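Local coordinates for protein 401aa long hypothetical glucose-1-phosphate thymidylyltransferase (Sulfolobus tokodaii, PDB 2GGQ) that acts as a bifunctional enzyme in the synthesis of UDP-N-acetylglucosamine and UDP-N-acetylgalactosamine, combining an N-terminal nucleotidyltransferase section with a C-terminal hexapeptide-repeat section, at residues Val339-Lys344 with Gly374-Ala379; Glu12-Ile17 with Gly210-Ile215; Asn117-Val122 with His195-Ile200. All coordinates share one frame; numbering follows the deposited sequence.

Contact 1: Val339-Lys344 with Gly374-Ala379. With TTP (thymidine-5'-triphosphate), chain E.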
# COMPACT_ATOMS: atom_id res chain seq x y z
N VAL A 339 19.36 -4.02 3.68
CA VAL A 339 18.85 -3.27 4.83
C VAL A 339 17.73 -4.11 5.48
O VAL A 339 16.75 -4.48 4.79
CB VAL A 339 18.35 -1.84 4.44
CG1 VAL A 339 17.73 -1.13 5.65
CG2 VAL A 339 19.54 -1.00 3.85
N LYS A 340 17.88 -4.42 6.76
CA LYS A 340 16.80 -5.07 7.53
C LYS A 340 15.88 -4.01 8.15
O LYS A 340 16.31 -2.88 8.37
CB LYS A 340 17.36 -6.03 8.58
CG LYS A 340 18.33 -7.05 7.94
CD LYS A 340 18.45 -8.36 8.69
CE LYS A 340 19.27 -9.33 7.84
NZ LYS A 340 19.92 -10.42 8.63
N VAL A 341 14.61 -4.38 8.38
CA VAL A 341 13.57 -3.48 8.92
C VAL A 341 12.88 -4.31 10.00
O VAL A 341 12.69 -5.53 9.84
CB VAL A 341 12.56 -3.04 7.82
CG1 VAL A 341 11.43 -2.14 8.35
CG2 VAL A 341 13.30 -2.30 6.67
N ASN A 342 12.57 -3.68 11.13
CA ASN A 342 11.76 -4.33 12.16
C ASN A 342 10.30 -4.28 11.73
O ASN A 342 9.71 -3.21 11.57
CB ASN A 342 12.00 -3.73 13.56
CG ASN A 342 13.48 -3.79 13.99
OD1 ASN A 342 14.10 -4.85 13.94
ND2 ASN A 342 14.03 -2.66 14.42
N VAL A 343 9.73 -5.46 11.49
CA VAL A 343 8.35 -5.58 11.06
C VAL A 343 7.64 -6.55 12.01
O VAL A 343 7.97 -7.76 12.06
CB VAL A 343 8.23 -6.07 9.59
CG1 VAL A 343 6.78 -6.17 9.15
CG2 VAL A 343 8.95 -5.16 8.64
N LYS A 344 6.69 -6.01 12.76
CA LYS A 344 5.93 -6.77 13.78
C LYS A 344 6.84 -7.56 14.70
O LYS A 344 6.61 -8.76 14.93
CB LYS A 344 4.94 -7.73 13.10
CG LYS A 344 3.59 -7.16 12.84
CD LYS A 344 2.65 -8.22 12.23
CE LYS A 344 1.75 -8.84 13.26
NZ LYS A 344 0.31 -8.71 12.86
N GLY A 374 16.62 1.94 6.92
CA GLY A 374 15.64 0.97 7.43
C GLY A 374 14.91 1.41 8.68
O GLY A 374 14.01 0.71 9.15
N VAL A 375 15.30 2.56 9.25
CA VAL A 375 14.66 3.07 10.45
C VAL A 375 13.19 3.46 10.27
O VAL A 375 12.84 4.14 9.31
CB VAL A 375 15.51 4.25 11.05
CG1 VAL A 375 14.72 5.04 12.04
CG2 VAL A 375 16.79 3.67 11.76
N LYS A 376 12.35 3.07 11.24
CA LYS A 376 10.96 3.55 11.30
C LYS A 376 10.81 4.61 12.38
O LYS A 376 11.21 4.40 13.56
CB LYS A 376 9.99 2.40 11.61
CG LYS A 376 10.16 1.23 10.63
CD LYS A 376 9.11 0.14 10.73
CE LYS A 376 8.84 -0.30 12.15
NZ LYS A 376 7.78 -1.34 12.10
N ILE A 377 10.24 5.74 12.00
CA ILE A 377 9.87 6.74 12.97
C ILE A 377 8.36 6.87 13.07
O ILE A 377 7.70 7.24 12.09
CB ILE A 377 10.53 8.12 12.67
CG1 ILE A 377 12.05 7.91 12.60
CG2 ILE A 377 10.12 9.14 13.74
CD1 ILE A 377 12.91 9.17 12.37
N GLY A 378 7.85 6.60 14.26
CA GLY A 378 6.41 6.62 14.56
C GLY A 378 5.77 7.97 14.32
O GLY A 378 6.42 9.02 14.37
N ALA A 379 4.48 7.96 14.06
CA ALA A 379 3.73 9.19 13.82
C ALA A 379 3.80 10.07 15.07
O ALA A 379 3.94 9.54 16.18
CB ALA A 379 2.27 8.84 13.49
PA TTP E . -2.97 -9.59 6.11
O1A TTP E . -1.96 -10.74 6.11
O2A TTP E . -3.59 -9.42 4.72
O3A TTP E . -2.22 -8.17 6.52
PB TTP E . -2.82 -7.27 7.72
O1B TTP E . -2.89 -5.79 7.52
O2B TTP E . -4.25 -7.65 7.98
O3B TTP E . -2.03 -7.78 9.01
PG TTP E . -0.67 -7.25 9.64
O1G TTP E . -0.06 -6.19 8.73
O2G TTP E . -0.91 -6.71 11.03
O3G TTP E . 0.16 -8.51 9.76
O5' TTP E . -4.05 -9.87 7.30
C5' TTP E . -3.59 -10.38 8.58
C4' TTP E . -4.38 -10.02 9.86
O4' TTP E . -5.55 -9.19 9.74
C3' TTP E . -4.95 -11.31 10.41
O3' TTP E . -5.00 -11.17 11.84
C2' TTP E . -6.37 -11.39 9.82
C1' TTP E . -6.80 -9.94 9.91
N1 TTP E . -7.87 -9.44 8.99
C2 TTP E . -9.18 -9.12 9.51
O2 TTP E . -9.49 -9.31 10.71
N3 TTP E . -10.13 -8.61 8.72
C4 TTP E . -9.89 -8.37 7.43
O4 TTP E . -10.81 -7.89 6.75
C5 TTP E . -8.57 -8.68 6.85
C5M TTP E . -8.28 -8.41 5.39
C6 TTP E . -7.59 -9.21 7.69
O HOH W 1 13.27 -0.83 11.35

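Contact 2: Glu12-Ile17 with Gly210-Ile215. With TTP (thymidine-5'-triphosphate), chain E.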
# COMPACT_ATOMS: atom_id res chain seq x y z
N GLU A 12 -0.35 -3.72 10.97
CA GLU A 12 0.89 -3.60 11.77
C GLU A 12 2.20 -3.67 10.98
O GLU A 12 3.20 -3.01 11.33
CB GLU A 12 0.90 -4.64 12.90
CG GLU A 12 0.01 -4.21 14.06
CD GLU A 12 -0.37 -5.36 14.98
OE1 GLU A 12 0.53 -6.16 15.34
OE2 GLU A 12 -1.58 -5.44 15.35
N ARG A 13 2.24 -4.50 9.95
CA ARG A 13 3.46 -4.58 9.12
C ARG A 13 3.72 -3.33 8.30
O ARG A 13 4.80 -3.16 7.73
CB ARG A 13 3.39 -5.77 8.16
CG ARG A 13 3.22 -7.15 8.82
CD ARG A 13 3.04 -8.23 7.68
NE ARG A 13 1.74 -8.09 7.02
CZ ARG A 13 1.51 -8.27 5.72
NH1 ARG A 13 2.49 -8.58 4.87
NH2 ARG A 13 0.28 -8.13 5.27
N LEU A 14 2.72 -2.46 8.23
CA LEU A 14 2.87 -1.25 7.43
C LEU A 14 3.08 -0.02 8.29
O LEU A 14 3.01 1.11 7.81
CB LEU A 14 1.67 -1.08 6.48
CG LEU A 14 1.93 -0.20 5.26
CD1 LEU A 14 2.87 -0.84 4.25
CD2 LEU A 14 0.66 0.27 4.60
N GLU A 15 3.34 -0.22 9.58
CA GLU A 15 3.65 0.90 10.46
C GLU A 15 4.99 1.47 9.98
O GLU A 15 5.83 0.70 9.53
CB GLU A 15 3.73 0.42 11.91
CG GLU A 15 2.36 -0.01 12.42
CD GLU A 15 2.38 -0.54 13.83
OE1 GLU A 15 3.47 -0.62 14.42
OE2 GLU A 15 1.30 -0.90 14.35
N PRO A 16 5.22 2.80 10.15
CA PRO A 16 4.38 3.79 10.85
C PRO A 16 3.27 4.41 10.02
O PRO A 16 2.51 5.22 10.53
CB PRO A 16 5.43 4.85 11.32
CG PRO A 16 6.51 4.82 10.24
CD PRO A 16 6.50 3.39 9.67
N ILE A 17 3.16 4.05 8.74
CA ILE A 17 2.11 4.64 7.89
C ILE A 17 0.71 4.47 8.50
O ILE A 17 -0.05 5.44 8.60
CB ILE A 17 2.17 4.07 6.44
CG1 ILE A 17 3.36 4.67 5.71
CG2 ILE A 17 0.88 4.37 5.64
CD1 ILE A 17 4.61 4.12 6.22
N GLY A 210 1.95 -4.87 1.78
CA GLY A 210 2.08 -5.57 3.06
C GLY A 210 3.07 -4.81 3.93
O GLY A 210 2.77 -4.49 5.10
N LYS A 211 4.22 -4.48 3.33
CA LYS A 211 5.34 -3.85 4.05
C LYS A 211 5.70 -2.48 3.47
O LYS A 211 5.34 -2.20 2.33
CB LYS A 211 6.50 -4.84 4.09
CG LYS A 211 6.13 -6.05 4.97
CD LYS A 211 6.94 -7.29 4.60
CE LYS A 211 6.82 -7.66 3.12
NZ LYS A 211 6.13 -8.97 2.97
N PRO A 212 6.32 -1.59 4.29
CA PRO A 212 6.39 -0.20 3.87
C PRO A 212 7.10 0.03 2.57
O PRO A 212 6.73 0.93 1.82
CB PRO A 212 7.14 0.49 5.06
CG PRO A 212 6.77 -0.36 6.21
CD PRO A 212 6.94 -1.76 5.62
N TRP A 213 8.08 -0.80 2.24
CA TRP A 213 8.81 -0.56 0.99
C TRP A 213 7.92 -0.92 -0.20
O TRP A 213 8.19 -0.49 -1.29
CB TRP A 213 10.15 -1.32 0.95
CG TRP A 213 10.06 -2.78 1.23
CD1 TRP A 213 9.86 -3.77 0.33
CD2 TRP A 213 10.19 -3.43 2.52
NE1 TRP A 213 9.84 -5.01 0.97
CE2 TRP A 213 10.04 -4.83 2.31
CE3 TRP A 213 10.41 -2.97 3.83
CZ2 TRP A 213 10.11 -5.77 3.35
CZ3 TRP A 213 10.47 -3.90 4.88
CH2 TRP A 213 10.35 -5.30 4.62
N ASN A 214 6.81 -1.64 0.03
CA ASN A 214 5.87 -1.94 -1.09
C ASN A 214 5.15 -0.69 -1.54
O ASN A 214 4.72 -0.60 -2.67
CB ASN A 214 4.81 -2.97 -0.71
CG ASN A 214 5.40 -4.32 -0.43
OD1 ASN A 214 6.36 -4.74 -1.08
ND2 ASN A 214 4.84 -5.01 0.53
N ILE A 215 5.04 0.28 -0.64
CA ILE A 215 4.52 1.58 -1.04
C ILE A 215 5.36 2.20 -2.15
O ILE A 215 4.83 2.79 -3.09
CB ILE A 215 4.42 2.53 0.17
CG1 ILE A 215 3.50 1.90 1.24
CG2 ILE A 215 3.98 3.96 -0.26
CD1 ILE A 215 3.38 2.73 2.44
PA TTP E . -2.97 -9.59 6.11
O1A TTP E . -1.96 -10.74 6.11
O2A TTP E . -3.59 -9.42 4.72
O3A TTP E . -2.22 -8.17 6.52
PB TTP E . -2.82 -7.27 7.72
O1B TTP E . -2.89 -5.79 7.52
O2B TTP E . -4.25 -7.65 7.98
O3B TTP E . -2.03 -7.78 9.01
PG TTP E . -0.67 -7.25 9.64
O1G TTP E . -0.06 -6.19 8.73
O2G TTP E . -0.91 -6.71 11.03
O3G TTP E . 0.16 -8.51 9.76
O5' TTP E . -4.05 -9.87 7.30
C5' TTP E . -3.59 -10.38 8.58
C4' TTP E . -4.38 -10.02 9.86
O4' TTP E . -5.55 -9.19 9.74
C3' TTP E . -4.95 -11.31 10.41
O3' TTP E . -5.00 -11.17 11.84
C2' TTP E . -6.37 -11.39 9.82
C1' TTP E . -6.80 -9.94 9.91
N1 TTP E . -7.87 -9.44 8.99
C2 TTP E . -9.18 -9.12 9.51
O2 TTP E . -9.49 -9.31 10.71
N3 TTP E . -10.13 -8.61 8.72
C4 TTP E . -9.89 -8.37 7.43
O4 TTP E . -10.81 -7.89 6.75
C5 TTP E . -8.57 -8.68 6.85
C5M TTP E . -8.28 -8.41 5.39
C6 TTP E . -7.59 -9.21 7.69
O HOH W 2 4.99 -9.99 5.10

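Contact 3: Asn117-Val122 with His195-Ile200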
# COMPACT_ATOMS: atom_id res chain seq x y z
N ASN A 117 -18.47 -20.46 -8.25
CA ASN A 117 -17.47 -19.81 -7.41
C ASN A 117 -16.19 -19.69 -8.23
O ASN A 117 -15.83 -20.61 -8.98
CB ASN A 117 -17.22 -20.63 -6.16
CG ASN A 117 -18.42 -20.69 -5.28
OD1 ASN A 117 -18.71 -19.76 -4.54
ND2 ASN A 117 -19.14 -21.80 -5.35
N ALA A 118 -15.52 -18.53 -8.13
CA ALA A 118 -14.30 -18.30 -8.85
C ALA A 118 -13.28 -17.56 -7.99
O ALA A 118 -13.65 -16.69 -7.19
CB ALA A 118 -14.57 -17.51 -10.10
N ILE A 119 -12.00 -17.90 -8.16
CA ILE A 119 -10.93 -17.14 -7.52
C ILE A 119 -9.88 -16.77 -8.56
O ILE A 119 -9.73 -17.44 -9.57
CB ILE A 119 -10.29 -17.90 -6.39
CG1 ILE A 119 -9.53 -19.13 -6.91
CG2 ILE A 119 -11.34 -18.30 -5.34
CD1 ILE A 119 -8.62 -19.73 -5.86
N ILE A 120 -9.17 -15.68 -8.30
CA ILE A 120 -8.04 -15.25 -9.12
C ILE A 120 -6.75 -15.68 -8.43
O ILE A 120 -6.57 -15.49 -7.24
CB ILE A 120 -8.08 -13.71 -9.33
CG1 ILE A 120 -9.37 -13.33 -10.08
CG2 ILE A 120 -6.79 -13.21 -10.03
CD1 ILE A 120 -9.41 -11.94 -10.58
N GLY A 121 -5.86 -16.31 -9.21
CA GLY A 121 -4.52 -16.64 -8.73
C GLY A 121 -3.52 -15.84 -9.53
O GLY A 121 -3.77 -15.47 -10.67
N VAL A 122 -2.37 -15.55 -8.94
CA VAL A 122 -1.36 -14.78 -9.63
C VAL A 122 0.00 -15.40 -9.29
O VAL A 122 0.22 -15.86 -8.17
CB VAL A 122 -1.45 -13.28 -9.22
CG1 VAL A 122 -1.13 -13.11 -7.74
CG2 VAL A 122 -0.57 -12.37 -10.13
N HIS A 195 -18.12 -28.11 -4.34
CA HIS A 195 -18.48 -27.24 -5.46
C HIS A 195 -17.27 -26.95 -6.32
O HIS A 195 -16.14 -26.97 -5.84
CB HIS A 195 -19.06 -25.90 -4.96
CG HIS A 195 -20.35 -26.03 -4.22
ND1 HIS A 195 -20.42 -26.19 -2.85
CD2 HIS A 195 -21.63 -25.98 -4.65
CE1 HIS A 195 -21.68 -26.25 -2.47
NE2 HIS A 195 -22.44 -26.12 -3.55
N ARG A 196 -17.51 -26.68 -7.59
CA ARG A 196 -16.45 -26.33 -8.49
C ARG A 196 -16.04 -24.88 -8.21
O ARG A 196 -16.89 -23.97 -8.17
CB ARG A 196 -16.94 -26.44 -9.92
CG ARG A 196 -15.85 -26.36 -10.94
CD ARG A 196 -16.23 -25.34 -11.95
NE ARG A 196 -15.94 -25.73 -13.33
CZ ARG A 196 -16.87 -25.77 -14.28
NH1 ARG A 196 -18.14 -25.45 -14.00
NH2 ARG A 196 -16.54 -26.12 -15.51
N VAL A 197 -14.73 -24.67 -8.01
CA VAL A 197 -14.17 -23.32 -7.89
C VAL A 197 -13.20 -23.06 -9.05
O VAL A 197 -12.09 -23.58 -9.06
CB VAL A 197 -13.48 -23.13 -6.51
CG1 VAL A 197 -12.93 -21.70 -6.35
CG2 VAL A 197 -14.43 -23.47 -5.39
N LYS A 198 -13.62 -22.27 -10.03
CA LYS A 198 -12.74 -21.92 -11.12
C LYS A 198 -11.55 -21.12 -10.58
O LYS A 198 -11.67 -20.43 -9.57
CB LYS A 198 -13.47 -21.08 -12.16
CG LYS A 198 -14.53 -21.84 -12.95
CD LYS A 198 -14.97 -21.05 -14.19
CE LYS A 198 -13.82 -20.29 -14.88
NZ LYS A 198 -14.13 -19.95 -16.31
N VAL A 199 -10.41 -21.26 -11.23
CA VAL A 199 -9.25 -20.43 -10.98
C VAL A 199 -8.93 -19.71 -12.26
O VAL A 199 -8.81 -20.34 -13.33
CB VAL A 199 -8.05 -21.28 -10.49
CG1 VAL A 199 -6.79 -20.44 -10.39
CG2 VAL A 199 -8.36 -21.90 -9.15
N ILE A 200 -8.84 -18.38 -12.18
CA ILE A 200 -8.50 -17.53 -13.33
C ILE A 200 -7.13 -16.92 -13.06
O ILE A 200 -6.96 -16.30 -12.02
CB ILE A 200 -9.51 -16.33 -13.52
CG1 ILE A 200 -10.98 -16.75 -13.36
CG2 ILE A 200 -9.22 -15.56 -14.83
CD1 ILE A 200 -11.41 -17.85 -14.22
O HOH W 3 -19.20 -23.26 -7.83

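Contact 1: Val339-Lys344 with Gly374-Ala379
V341 and G374 mark the closest approach of the two backbones, their CA atoms 5.1 Å apart, yet the segments are not paired as strands; instead a water spans them, accepting from N342 N and donating to G374 O. The one direct polar link comes from a side chain. K376 sends NZ to N342 O at 2.7 Å, with a C=O...donor angle of 155° and the ammonium tilted off the carbonyl plane. A bend at chi3 (-47°) in an otherwise extended chain lets the lysine make this bond while its aliphatic part crosses V341 at about a right angle, CD lying 4.0 Å from V341 CG1.

At the other end, V339 CG1 presses on the glycine, 3.5 Å from G374 CA, which is tighter than ordinary carbon packing. G374 has a positive phi (81°), and any CB on it would run into V339 CG1 and K340 O, so both backbone shape and space account for glycine at this point. The amide of N342 turns to other partners, D392 and R347. K344 takes no part in the packing against G374-A379; its NZ donates to O2G and O3G of the TTP gamma phosphate, at 3.0 Å and 3.1 Å.

Strand 340-343 is one arm of a two-stranded antiparallel hairpin with 346-349, while 376-377 belongs to a parallel sheet of the hexapeptide-repeat beta-helix. F358, on the adjoining strand 358-359, touches both V341 and K376, and V375 and I377 pack on V389 of strand 388-389.

Contact 2: Glu12-Ile17 with Gly210-Ile215
O1G of the TTP gamma phosphate is gripped twice by R13, whose guanidinium also rests against G210: the backbone N donates to O1G at 3.1 Å in a nearly straight bond (165°), and NE reaches the same oxygen while sharing its hydrogen with O3G. NH2 extends the hold to the bridging O3A, 2.8 Å away and at the edge of the guanidinium, in its plane. G210 O stands 4.0 Å above that plane, over its centre. A chain bent at chi3 (-71°) turns the group back along the phosphates. E12 N adds a bond to O2G. NH1 and K211 NZ both donate to one water, two cations gathered beside a strongly anionic ligand, whose charge probably makes their closeness tolerable.

With an alanine in place of R13 the NE and NH2 donors are gone, and O3A and the gamma phosphate would probably be less firmly gripped and G210 left without the flat group packed against it.

Away from the phosphates the contact turns apolar. L14 CD1 lies 3.4 Å from K211 C and touches I215 CD1, which meets I17 CG1 tip to tip at 3.8 Å. P212 CD sits 3.3 Å from R13 O, so the first turn of helix 212-225 lies directly against the loop.

That loop, following strand 2-7 and running through G9, G11 and R13, carries the glycine-rich G-x-G-x-R signature of sugar nucleotidyltransferases with a GT-A-like fold, and it wraps the triphosphate as the family's nucleotide-binding site does.

Contact 3: Asn117-Val122 with His195-Ile200
The amide of N117 and the imidazole of H195 stand 71° apart and do not stack: the closest approach is from N117 ND2 to H195 CB, at 4.1 Å. N117 ND2 donates to a water that also accepts from N117 N, while OD1 is bound by N164 N on the other side of the strand.

Beyond this end the two strands run parallel, and backbone bonds do the joining. K198 N donates to N117 O in a rather bent bond (142°), and I119 N answers to K198 O. I119 O then takes I200 N at 2.9 Å almost head-on, with the V199 CA hydrogen as a second, weaker contact. G121 N closes the series on I200 O at 3.0 Å.

I119, V197 and V199 share one face of the sheet. With chi1 at 67°, I119 CG1 sits between its own N and carbonyl carbon and meets V199 CG2 at 3.7 Å, while the CG2 branch reaches V197 CG1 at 3.9 Å; L133 packs on both I119 and V199. On the other face, helix 106-111 touches A118, I120 and I200.

Strand 197-201 is an outermost strand of the mixed sheet within this chain. Its hydrogen bonds to the neighbouring strand use main-chain N-H and C=O groups, so the join probably depends little on side-chain identity, except for the shapes that must fit on the face of I119, V197 and V199.

Contacts 1 and 2 are neighbours, their centres 9 Å apart, and both reach the same TTP. E15 O and I377 O touch the partner contact, packing against K376 and P16, and V343 packs on R13. Contact 3 lies far off, centred about 36 Å from contact 1 and about 29 Å from contact 2, at the outer edge of the seven-stranded sheet that also contains strand 2-7. Both its segments fall between 12-17 and 210-215 in sequence, and contact 1 comes after them. Contacts 2 and 3 each belong to the nucleotidyltransferase part and contact 1, with its hairpin, to the C-terminal part; the sections meet where contacts 1 and 2 touch and at the shared nucleotide.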